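Local coordinates for protein purine nucleoside phosphorylase (PDB 6BHB) that catalyses the reversible phosphorolysis of purine nucleosides such as inosine and guanosine, releasing the free base and a ribose 1-phosphate, at residues Gln84-Met89 and Met221-Glu226; Asn117-Ile122 and Cys216-Met221; Asp130-Lys135 and Ser241-Asn246. All coordinates share one frame; numbering follows the deposited sequence.

Interaction 1 of 3, residues Gln84-Met89 and Met221-Glu226; sequences QGRLHM and MSTVPE. With DS1 (2-aminopyrimidin-5-ol), chain J.
Arg86 reaches across to Glu226 in a salt bridge whose glutamate is buried and which ties the loop after strand 78-84 to the start of helix 224-232, within the alpha/beta fold of the purine nucleoside phosphorylase family. The grip is side-on: NE and NH2 of Arg86 both point at one oxygen, with Arg86 NE to Glu226 OE2 at 3.3 Å and Arg86 NH2 to the same OE2 also at 3.3 Å. That oxygen lies in the guanidinium plane, and the carboxylate is turned 78° against it; NE meets OE2 nearly along its C-O bond, and NH2 from above the carboxylate plane. Ser222 OG lies over one guanidinium face, toward its rim; a side chain this short lets the two segments come close. Arginine suits this place because its third nitrogen, NH1, bonds to the carbonyl of Thr116 and so links the loop to strand 112-121 as well. The glutamate side chain bends about its CB-CG bond (chi2 90°), which turns its carboxylate back toward the arginine.

Farther along, the His88 ring offers its edge to Ser222, with His88 CD2 3.9 Å from Ser222 CB, and Arg86 CG lies over one of its faces, toward the rim. Met89 slides past Pro225, its flexible thioether lying against the proline ring, and Ile98 of helix 95-107 touches both. Thr223, at the N-cap position, has its hydroxyl hydrogen-bonded to Asn117. Two waters bridge the segments: one joins Leu87 O to the carboxylate atom Glu226 OE2, the latter bond weak, and the other runs backbone to backbone, accepting from Met89 N at 3.0 Å and donating to Met221 O at 3.2 Å.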
# COMPACT_ATOMS: atom_id res chain seq x y z
N GLN A 84 17.00 22.79 1.79
CA GLN A 84 17.96 22.50 0.73
C GLN A 84 18.39 21.04 0.89
O GLN A 84 19.29 20.73 1.68
CB GLN A 84 19.15 23.45 0.79
CG GLN A 84 20.16 23.26 -0.33
CD GLN A 84 21.29 24.27 -0.28
OE1 GLN A 84 22.08 24.28 0.67
NE2 GLN A 84 21.37 25.12 -1.29
N GLY A 85 17.74 20.15 0.15
CA GLY A 85 17.93 18.73 0.32
C GLY A 85 16.75 18.10 1.03
O GLY A 85 16.75 17.96 2.25
N ARG A 86 15.73 17.73 0.26
CA ARG A 86 14.47 17.27 0.82
C ARG A 86 14.49 15.76 1.01
O ARG A 86 15.28 15.04 0.39
CB ARG A 86 13.31 17.71 -0.08
CG ARG A 86 12.51 16.59 -0.76
CD ARG A 86 11.88 17.08 -2.06
NE ARG A 86 10.45 17.37 -1.94
CZ ARG A 86 9.71 17.85 -2.93
NH1 ARG A 86 10.27 18.11 -4.11
NH2 ARG A 86 8.42 18.08 -2.76
N LEU A 87 13.61 15.28 1.88
CA LEU A 87 13.57 13.87 2.27
C LEU A 87 12.49 13.15 1.49
O LEU A 87 11.34 13.60 1.44
CB LEU A 87 13.31 13.75 3.78
CG LEU A 87 14.47 14.14 4.70
CD1 LEU A 87 14.70 15.64 4.72
CD2 LEU A 87 14.22 13.62 6.11
N HIS A 88 12.86 12.02 0.87
CA HIS A 88 11.94 11.19 0.11
C HIS A 88 11.68 9.89 0.85
O HIS A 88 12.61 9.26 1.37
CB HIS A 88 12.49 10.88 -1.28
CG HIS A 88 12.74 12.10 -2.12
ND1 HIS A 88 13.95 12.76 -2.12
CD2 HIS A 88 11.94 12.76 -2.98
CE1 HIS A 88 13.88 13.79 -2.95
NE2 HIS A 88 12.67 13.81 -3.49
N MET A 89 10.42 9.46 0.87
CA MET A 89 10.06 8.26 1.62
C MET A 89 10.55 6.99 0.94
O MET A 89 10.61 5.94 1.59
CB MET A 89 8.54 8.22 1.82
CG MET A 89 8.02 9.41 2.62
SD MET A 89 6.48 9.10 3.52
CE MET A 89 7.01 7.87 4.71
N MET A 221 6.94 10.97 -7.06
CA MET A 221 7.33 10.22 -5.87
C MET A 221 7.51 11.11 -4.64
O MET A 221 8.23 10.71 -3.71
CB MET A 221 8.62 9.44 -6.12
CG MET A 221 8.65 8.60 -7.39
SD MET A 221 10.27 7.85 -7.66
CE MET A 221 10.05 7.13 -9.28
N SER A 222 6.91 12.29 -4.59
CA SER A 222 7.13 13.19 -3.46
C SER A 222 5.89 14.06 -3.26
O SER A 222 4.81 13.78 -3.79
CB SER A 222 8.38 14.05 -3.69
OG SER A 222 8.16 14.98 -4.74
N THR A 223 6.06 15.12 -2.46
CA THR A 223 5.11 16.22 -2.32
C THR A 223 3.91 15.88 -1.44
O THR A 223 3.61 16.63 -0.50
CB THR A 223 4.63 16.69 -3.71
OG1 THR A 223 5.77 17.12 -4.47
CG2 THR A 223 3.65 17.85 -3.59
N VAL A 224 3.21 14.78 -1.72
CA VAL A 224 1.98 14.47 -0.98
C VAL A 224 2.24 14.35 0.52
O VAL A 224 1.42 14.85 1.31
CB VAL A 224 1.29 13.24 -1.58
CG1 VAL A 224 0.24 12.67 -0.62
CG2 VAL A 224 0.64 13.61 -2.90
N PRO A 225 3.31 13.69 0.98
CA PRO A 225 3.52 13.62 2.44
C PRO A 225 3.67 14.98 3.10
O PRO A 225 3.08 15.22 4.16
CB PRO A 225 4.81 12.78 2.56
CG PRO A 225 4.83 11.96 1.30
CD PRO A 225 4.26 12.85 0.24
N GLU A 226 4.45 15.89 2.49
CA GLU A 226 4.61 17.22 3.07
C GLU A 226 3.30 18.01 3.02
O GLU A 226 2.97 18.74 3.96
CB GLU A 226 5.71 17.99 2.35
CG GLU A 226 7.06 17.31 2.31
CD GLU A 226 7.23 16.41 1.09
OE1 GLU A 226 6.51 15.40 0.99
OE2 GLU A 226 8.07 16.73 0.23
C3 DS1 J . 9.34 11.31 -11.78
C2 DS1 J . 8.49 10.25 -11.84
C1 DS1 J . 8.07 9.79 -13.04
O DS1 J . 8.05 9.66 -10.64
N1 DS1 J . 8.50 10.36 -14.16
N2 DS1 J . 9.76 11.88 -12.90
C DS1 J . 9.35 11.41 -14.10
N DS1 J . 9.82 12.04 -15.33
O HOH W 1 8.69 13.98 -0.22
O HOH W 2 8.34 11.05 -0.56

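Interaction 2 of 3, residues Asn117-Ile122 and Cys216-Met221; sequences NLAGGI and CDVVGM. With DS1 (2-aminopyrimidin-5-ol), chain J; DMS (dimethyl sulfoxide), chain H.
Strand 117-121 and the short strand 218-220 run antiparallel but splayed, 130° between their directions, with Gly120 and Val219 as a hydrogen-bonded pair joined by Gly120 N to Val219 O at 2.8 Å and Val219 N to Gly120 O at 3.0 Å. Gly121 faces Val218 as a non-hydrogen-bonded pair. Beyond them Ile122 N bonds to Asp217 O at 2.9 Å, the donor standing 44° above the carbonyl plane, as the chains begin to leave the sheet.

Ile122 buries more surface against the other segment than any other residue here. Its CG2, anti to the backbone N, lies against Cys216 O, whereas the other branch swings back along the strand and sets Ile122 CD1 4.1 Å from Val219 CG1. Branched aliphatic residues suit this spot, since Ser208 and Leu212 of helix 205-213 close over the isoleucine and Leu211 over the valine. Ala119 is small enough to nestle at the carbonyl of Val219, and its CB also meets Val218 CB at 4.3 Å.

The bare CA of Gly120 lets the ring of the ligand 2-aminopyrimidin-5-ol lie close to the strand, with Gly120 N within 3.5 Å of ligand N1. At the hydroxyl end, Gly220 CA and Met221 CG approach the ligand O. A water accepts from Met221 N and donates to Leu118 O, with a weak link to the ligand hydroxyl. Phe161 of a neighbouring subunit packs on Met221. Backbone atoms of two adjoining strands thus line the ligand pocket, consistent with the purine-base site of this phosphorylase family.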
# COMPACT_ATOMS: atom_id res chain seq x y z
N ASN A 117 8.33 20.06 -7.87
CA ASN A 117 8.80 18.70 -8.07
C ASN A 117 8.87 18.40 -9.56
O ASN A 117 8.39 19.18 -10.40
CB ASN A 117 7.89 17.69 -7.35
CG ASN A 117 6.47 17.65 -7.93
OD1 ASN A 117 6.28 17.57 -9.14
ND2 ASN A 117 5.48 17.70 -7.05
N LEU A 118 9.49 17.27 -9.89
CA LEU A 118 9.50 16.72 -11.23
C LEU A 118 8.59 15.51 -11.29
O LEU A 118 8.57 14.70 -10.35
CB LEU A 118 10.92 16.33 -11.65
CG LEU A 118 11.86 17.49 -11.96
CD1 LEU A 118 13.19 17.31 -11.26
CD2 LEU A 118 12.07 17.62 -13.46
N ALA A 119 7.84 15.37 -12.38
CA ALA A 119 6.83 14.33 -12.47
C ALA A 119 6.67 13.89 -13.91
O ALA A 119 7.12 14.55 -14.85
CB ALA A 119 5.49 14.82 -11.91
N GLY A 120 6.00 12.74 -14.08
CA GLY A 120 5.67 12.25 -15.40
C GLY A 120 4.27 12.67 -15.82
O GLY A 120 3.37 12.81 -15.00
N GLY A 121 4.10 12.87 -17.13
CA GLY A 121 2.82 13.27 -17.67
C GLY A 121 1.96 12.08 -18.04
O GLY A 121 2.40 11.17 -18.74
N ILE A 122 0.71 12.09 -17.56
CA ILE A 122 -0.29 11.09 -17.91
C ILE A 122 -1.32 11.67 -18.88
O ILE A 122 -1.64 11.05 -19.89
CB ILE A 122 -0.98 10.53 -16.64
CG1 ILE A 122 0.05 9.90 -15.69
CG2 ILE A 122 -2.06 9.53 -17.01
CD1 ILE A 122 0.76 8.67 -16.25
N CYS A 216 -5.85 10.41 -13.43
CA CYS A 216 -4.64 11.08 -12.98
C CYS A 216 -4.02 11.86 -14.14
O CYS A 216 -3.99 11.39 -15.28
CB CYS A 216 -3.63 10.07 -12.44
SG CYS A 216 -4.24 9.08 -11.07
N ASP A 217 -3.53 13.06 -13.83
CA ASP A 217 -2.88 13.91 -14.83
C ASP A 217 -1.36 13.82 -14.79
O ASP A 217 -0.72 13.94 -15.84
CB ASP A 217 -3.30 15.37 -14.65
CG ASP A 217 -4.79 15.57 -14.86
OD1 ASP A 217 -5.26 15.41 -16.00
OD2 ASP A 217 -5.49 15.91 -13.88
N VAL A 218 -0.76 13.63 -13.61
CA VAL A 218 0.69 13.50 -13.48
C VAL A 218 0.97 12.50 -12.36
O VAL A 218 0.10 12.19 -11.55
CB VAL A 218 1.38 14.86 -13.18
CG1 VAL A 218 0.96 15.92 -14.19
CG2 VAL A 218 1.08 15.33 -11.76
N VAL A 219 2.20 12.00 -12.33
CA VAL A 219 2.63 11.03 -11.32
C VAL A 219 4.04 11.36 -10.87
O VAL A 219 4.91 11.67 -11.69
CB VAL A 219 2.55 9.58 -11.86
CG1 VAL A 219 3.34 9.43 -13.15
CG2 VAL A 219 3.02 8.59 -10.80
N GLY A 220 4.28 11.27 -9.56
CA GLY A 220 5.58 11.53 -8.99
C GLY A 220 5.76 10.80 -7.67
O GLY A 220 4.85 10.11 -7.20
N MET A 221 6.94 10.97 -7.06
CA MET A 221 7.33 10.22 -5.87
C MET A 221 7.51 11.11 -4.64
O MET A 221 8.23 10.71 -3.71
CB MET A 221 8.62 9.44 -6.12
CG MET A 221 8.65 8.60 -7.39
SD MET A 221 10.27 7.85 -7.66
CE MET A 221 10.05 7.13 -9.28
C3 DS1 J . 9.34 11.31 -11.78
C2 DS1 J . 8.49 10.25 -11.84
C1 DS1 J . 8.07 9.79 -13.04
O DS1 J . 8.05 9.66 -10.64
N1 DS1 J . 8.50 10.36 -14.16
N2 DS1 J . 9.76 11.88 -12.90
C DS1 J . 9.35 11.41 -14.10
N DS1 J . 9.82 12.04 -15.33
S DMS H . 11.08 15.93 -6.90
O DMS H . 11.76 16.21 -8.20
C1 DMS H . 10.66 14.17 -6.77
C2 DMS H . 12.29 16.03 -5.55
O HOH W 3 8.97 12.19 -8.83

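Interaction 3 of 3, residues Asp130-Lys135 and Ser241-Asn246; sequences DFVLIK and SLIANN. With DS1 (2-aminopyrimidin-5-ol), chain J.
An antiparallel strand pair in the central mixed sheet of the phosphorylase fold brings strand 131-139 alongside strand 236-246, whose far end reaches the bound 2-aminopyrimidin-5-ol. Val132 and Ser241 form the hydrogen-bonded pair: Val132 N to Ser241 O and Ser241 N to Val132 O both measure 2.9 Å. Next to it Phe131 and Leu242 make a non-hydrogen-bonded pair, and the ladder continues with a nearly straight bond from Ile243 N to Asp130 O at 2.9 Å. Ser241 O receives a further contact from the CA-H of Phe131.

On the face of Phe131 and Leu242, an apolar pair fits the cover provided by helix 259-283. Leu242 CD1 comes obliquely to the ring, 3.9 Å from Phe131 CE1, while Leu272 and Leu273 touch the phenylalanine and Trp276 meets its ring with the planes inclined at about 55°. The other face carries Val132 and Ser241. Here Val132 CG2, placed beside the backbone N (CG1 takes the anti position, chi1 174°), touches Ile243 CD1 at 3.8 Å. The small hydroxyl of Ser241 sits beside the methyl end of Ile134, with OG 3.4 Å from Ile134 CD1. Serine suits the site: it is small enough to pack against the methyl, and its hydroxyl is hydrogen-bonded to the buried amide oxygen OD1 of Asn117 on strand 112-121.

Past the paired region, Asn246 occupies the N-cap of helix 247-253 and bonds through OD1 to Leu249 N. Asn245 turns to the ligand instead: its ND2 is held by Asp250, and its OD1 accepts from the ligand amino N at 2.8 Å, with an angle of 168° at the hydrogen.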
# COMPACT_ATOMS: atom_id res chain seq x y z
N ASP A 130 6.27 21.29 -19.71
CA ASP A 130 5.10 22.00 -19.21
C ASP A 130 5.10 22.05 -17.69
O ASP A 130 5.74 21.24 -17.01
CB ASP A 130 3.82 21.32 -19.70
CG ASP A 130 3.63 21.43 -21.20
OD1 ASP A 130 4.28 22.30 -21.82
OD2 ASP A 130 2.84 20.65 -21.76
N PHE A 131 4.37 23.02 -17.15
CA PHE A 131 4.14 23.15 -15.72
C PHE A 131 2.69 22.76 -15.40
O PHE A 131 1.78 23.03 -16.18
CB PHE A 131 4.39 24.57 -15.23
CG PHE A 131 5.77 25.09 -15.52
CD1 PHE A 131 6.88 24.58 -14.85
CD2 PHE A 131 5.96 26.11 -16.44
CE1 PHE A 131 8.15 25.07 -15.11
CE2 PHE A 131 7.23 26.59 -16.70
CZ PHE A 131 8.32 26.08 -16.04
N VAL A 132 2.50 22.15 -14.23
CA VAL A 132 1.18 21.73 -13.77
C VAL A 132 0.95 22.26 -12.36
O VAL A 132 1.65 21.86 -11.42
CB VAL A 132 1.04 20.20 -13.80
CG1 VAL A 132 -0.29 19.76 -13.19
CG2 VAL A 132 1.16 19.68 -15.22
N LEU A 133 -0.03 23.14 -12.22
CA LEU A 133 -0.49 23.58 -10.90
C LEU A 133 -1.36 22.48 -10.30
O LEU A 133 -2.42 22.15 -10.85
CB LEU A 133 -1.28 24.88 -11.01
CG LEU A 133 -0.64 26.06 -11.75
CD1 LEU A 133 -1.64 27.21 -11.88
CD2 LEU A 133 0.62 26.54 -11.05
N ILE A 134 -0.93 21.92 -9.18
CA ILE A 134 -1.62 20.78 -8.59
C ILE A 134 -2.86 21.27 -7.85
O ILE A 134 -2.79 22.17 -7.01
CB ILE A 134 -0.69 20.00 -7.65
CG1 ILE A 134 0.52 19.48 -8.44
CG2 ILE A 134 -1.44 18.84 -6.99
CD1 ILE A 134 1.56 18.76 -7.60
N LYS A 135 -4.01 20.67 -8.18
CA LYS A 135 -5.29 21.03 -7.56
C LYS A 135 -5.87 19.90 -6.71
O LYS A 135 -6.91 20.11 -6.07
CB LYS A 135 -6.30 21.43 -8.64
CG LYS A 135 -6.76 20.28 -9.53
CD LYS A 135 -7.67 20.78 -10.64
CE LYS A 135 -8.29 19.63 -11.42
NZ LYS A 135 -8.87 20.10 -12.71
N SER A 241 4.28 21.02 -10.53
CA SER A 241 5.08 19.95 -11.11
C SER A 241 5.67 20.39 -12.44
O SER A 241 5.00 21.05 -13.24
CB SER A 241 4.23 18.69 -11.31
OG SER A 241 3.87 18.10 -10.07
N LEU A 242 6.92 20.01 -12.67
CA LEU A 242 7.57 20.16 -13.97
C LEU A 242 7.53 18.82 -14.68
O LEU A 242 8.00 17.81 -14.14
CB LEU A 242 9.01 20.65 -13.81
CG LEU A 242 9.88 20.62 -15.07
CD1 LEU A 242 9.26 21.45 -16.19
CD2 LEU A 242 11.28 21.12 -14.75
N ILE A 243 6.96 18.80 -15.89
CA ILE A 243 6.78 17.55 -16.63
C ILE A 243 8.06 17.22 -17.39
O ILE A 243 8.52 18.01 -18.22
CB ILE A 243 5.58 17.67 -17.59
CG1 ILE A 243 4.32 18.08 -16.83
CG2 ILE A 243 5.36 16.36 -18.34
CD1 ILE A 243 3.92 17.14 -15.70
N ALA A 244 8.62 16.04 -17.11
CA ALA A 244 9.83 15.60 -17.80
C ALA A 244 9.54 14.73 -19.01
O ALA A 244 10.42 14.59 -19.87
CB ALA A 244 10.73 14.83 -16.83
N ASN A 245 8.35 14.14 -19.10
CA ASN A 245 8.00 13.26 -20.22
C ASN A 245 6.52 12.95 -20.11
O ASN A 245 5.88 13.19 -19.08
CB ASN A 245 8.83 11.97 -20.20
CG ASN A 245 8.51 11.09 -19.01
OD1 ASN A 245 8.84 11.42 -17.87
ND2 ASN A 245 7.86 9.96 -19.26
N ASN A 246 5.96 12.41 -21.20
CA ASN A 246 4.60 11.90 -21.20
C ASN A 246 4.68 10.38 -21.20
O ASN A 246 5.04 9.76 -22.21
CB ASN A 246 3.80 12.40 -22.40
CG ASN A 246 2.34 12.02 -22.33
OD1 ASN A 246 1.98 10.85 -22.48
ND2 ASN A 246 1.48 13.00 -22.08
C3 DS1 J . 9.34 11.31 -11.78
C2 DS1 J . 8.49 10.25 -11.84
C1 DS1 J . 8.07 9.79 -13.04
O DS1 J . 8.05 9.66 -10.64
N1 DS1 J . 8.50 10.36 -14.16
N2 DS1 J . 9.76 11.88 -12.90
C DS1 J . 9.35 11.41 -14.10
N DS1 J . 9.82 12.04 -15.33

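All three contacts lie within the phosphorylase family fold. Interactions 2 and 3 share the central sheet, their centres only about 6 Å apart, because strands 112-121 and 236-246 are neighbours in it. The centre of interaction 1 lies about 14 Å from that of interaction 2 and about 16 Å from that of interaction 3. Along the chain, interaction 2 is nested inside the loop closed by interaction 1, and both cross interaction 3. Asn117 ties the set together, its amide reaching both interaction 1 and interaction 3. Gly121 N probably bonds to Asn245 O. Met221 belongs to interactions 1 and 2. Residues of 117-122, 216-221 and 241-246, distant in sequence, thus converge on one ligand pocket.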